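Local coordinates for putative aldolase (Bacteroides vulgatus ATCC 8482, PDB 3DXI), which is a putative aldolase with a TIM-barrel domain, probably related to the HMGL-like family, at residues Lys172-Leu177 with Ile205-Asp210. Sequence-based numbering, arbitrary orientation.
Sequences KEVKNL and ITAIDD
Lys-175 reaches across to Thr-206 and Asp-210 where helices 171-184 and 200-209 meet. The tight part is aliphatic: CG of Lys-175 presses on CG2 of Thr-206 at 3.2 Å, closer than usual van der Waals contact, with the two side chains crossing at about a right angle. Thr-206 suits this place because its two branches divide the work. With OG1 at chi1 -64°, beside the backbone N, CG2 falls anti to that N and faces helix 171-184, while OG1 hydrogen-bonds the carbonyl of Ile-202 in its own helix. Deeper, CG1 of branched Val-174, suited to the buried side, meets CB of Ala-207 at 4.0 Å; the small alanine lets the backbones approach, CA of Lys-175 lying 6.4 Å from CA of Ala-207. The outer side is polar and partly open to solvent. There lysine adds a charged end to its aliphatic stem: the chain bends at chi3 and chi4 (both 64°), curling NZ over to OD2 of Asp-210 in a 2.6 Å salt bridge that uses the syn lone pair. Ile-205 and Ile-208 pack on helix 231-241. The contact thus joins helices that follow strands 159-163 and 189-192, neighbours in the closed eight-stranded parallel barrel.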
loop_
_atom_site.group_PDB
_atom_site.type_symbol
_atom_site.label_atom_id
_atom_site.label_comp_id
_atom_site.label_asym_id
_atom_site.label_seq_id
_atom_site.Cartn_x
_atom_site.Cartn_y
_atom_site.Cartn_z
ATOM N N LYS A 172 10.674 -1.093 -10.950
ATOM C CA LYS A 172 11.648 -1.070 -12.041
ATOM C C LYS A 172 13.016 -0.622 -11.534
ATOM O O LYS A 172 14.027 -1.243 -11.846
ATOM C CB LYS A 172 11.192 -0.123 -13.157
ATOM C CG LYS A 172 12.162 -0.042 -14.327
ATOM C CD LYS A 172 11.680 0.929 -15.405
ATOM C CE LYS A 172 12.542 0.822 -16.665
ATOM N NZ LYS A 172 12.048 1.670 -17.793
ATOM N N GLU A 173 13.044 0.455 -10.752
ATOM C CA GLU A 173 14.296 0.969 -10.210
ATOM C C GLU A 173 14.973 -0.016 -9.270
ATOM O O GLU A 173 16.204 -0.109 -9.261
ATOM C CB GLU A 173 14.059 2.291 -9.483
ATOM C CG GLU A 173 13.569 3.389 -10.406
ATOM C CD GLU A 173 13.118 4.614 -9.653
ATOM O OE1 GLU A 173 12.270 4.475 -8.748
ATOM O OE2 GLU A 173 13.608 5.716 -9.971
ATOM N N VAL A 174 14.177 -0.743 -8.480
ATOM C CA VAL A 174 14.732 -1.730 -7.553
ATOM C C VAL A 174 15.429 -2.840 -8.338
ATOM O O VAL A 174 16.526 -3.269 -7.969
ATOM C CB VAL A 174 13.641 -2.362 -6.645
ATOM C CG1 VAL A 174 14.251 -3.473 -5.794
ATOM C CG2 VAL A 174 13.023 -1.291 -5.744
ATOM N N LYS A 175 14.795 -3.306 -9.413
ATOM C CA LYS A 175 15.392 -4.354 -10.243
ATOM C C LYS A 175 16.723 -3.887 -10.812
ATOM O O LYS A 175 17.732 -4.579 -10.708
ATOM C CB LYS A 175 14.483 -4.725 -11.421
ATOM C CG LYS A 175 13.252 -5.518 -11.056
ATOM C CD LYS A 175 12.382 -5.784 -12.283
ATOM C CE LYS A 175 13.096 -6.659 -13.300
ATOM N NZ LYS A 175 13.380 -8.019 -12.757
ATOM N N ASN A 176 16.711 -2.710 -11.430
ATOM C CA ASN A 176 17.910 -2.152 -12.045
ATOM C C ASN A 176 19.059 -1.990 -11.056
ATOM O O ASN A 176 20.191 -2.390 -11.338
ATOM C CB ASN A 176 17.591 -0.801 -12.688
ATOM C CG ASN A 176 18.818 -0.130 -13.270
ATOM O OD1 ASN A 176 19.418 -0.626 -14.222
ATOM N ND2 ASN A 176 19.202 1.000 -12.692
ATOM N N LEU A 177 18.766 -1.400 -9.902
ATOM C CA LEU A 177 19.783 -1.183 -8.881
ATOM C C LEU A 177 20.338 -2.496 -8.338
ATOM O O LEU A 177 21.535 -2.606 -8.081
ATOM C CB LEU A 177 19.212 -0.333 -7.746
ATOM C CG LEU A 177 19.021 1.146 -8.091
ATOM C CD1 LEU A 177 18.257 1.836 -6.970
ATOM C CD2 LEU A 177 20.381 1.801 -8.307
ATOM N N ILE A 205 8.776 -7.800 -3.109
ATOM C CA ILE A 205 8.506 -9.017 -3.857
ATOM C C ILE A 205 9.319 -9.012 -5.155
ATOM O O ILE A 205 9.806 -10.054 -5.596
ATOM C CB ILE A 205 7.000 -9.148 -4.185
ATOM C CG1 ILE A 205 6.189 -9.225 -2.888
ATOM C CG2 ILE A 205 6.749 -10.397 -5.034
ATOM C CD1 ILE A 205 6.563 -10.398 -1.988
ATOM N N THR A 206 9.470 -7.834 -5.755
ATOM C CA THR A 206 10.225 -7.685 -6.999
ATOM C C THR A 206 11.687 -8.070 -6.764
ATOM O O THR A 206 12.297 -8.769 -7.577
ATOM C CB THR A 206 10.145 -6.226 -7.527
ATOM O OG1 THR A 206 8.788 -5.913 -7.867
ATOM C CG2 THR A 206 11.017 -6.049 -8.759
ATOM N N ALA A 207 12.233 -7.620 -5.638
ATOM C CA ALA A 207 13.610 -7.921 -5.273
ATOM C C ALA A 207 13.733 -9.411 -4.961
ATOM O O ALA A 207 14.672 -10.081 -5.417
ATOM C CB ALA A 207 14.030 -7.084 -4.063
ATOM N N ILE A 208 12.779 -9.931 -4.197
ATOM C CA ILE A 208 12.785 -11.345 -3.834
ATOM C C ILE A 208 12.821 -12.229 -5.087
ATOM O O ILE A 208 13.649 -13.142 -5.191
ATOM C CB ILE A 208 11.543 -11.720 -2.974
ATOM C CG1 ILE A 208 11.664 -11.078 -1.583
ATOM C CG2 ILE A 208 11.421 -13.243 -2.848
ATOM C CD1 ILE A 208 10.451 -11.259 -0.673
ATOM N N ASP A 209 11.937 -11.950 -6.041
ATOM C CA ASP A 209 11.892 -12.745 -7.261
ATOM C C ASP A 209 13.151 -12.616 -8.118
ATOM O O ASP A 209 13.386 -13.442 -8.995
ATOM C CB ASP A 209 10.643 -12.410 -8.080
ATOM C CG ASP A 209 9.359 -12.866 -7.393
ATOM O OD1 ASP A 209 9.441 -13.742 -6.500
ATOM O OD2 ASP A 209 8.267 -12.362 -7.749
ATOM N N ASP A 210 13.959 -11.589 -7.866
ATOM C CA ASP A 210 15.208 -11.419 -8.607
ATOM C C ASP A 210 16.407 -11.950 -7.814
ATOM O O ASP A 210 17.554 -11.599 -8.097
ATOM C CB ASP A 210 15.448 -9.947 -8.959
ATOM C CG ASP A 210 14.765 -9.538 -10.248
ATOM O OD1 ASP A 210 14.127 -10.399 -10.894
ATOM O OD2 ASP A 210 14.873 -8.349 -10.620
#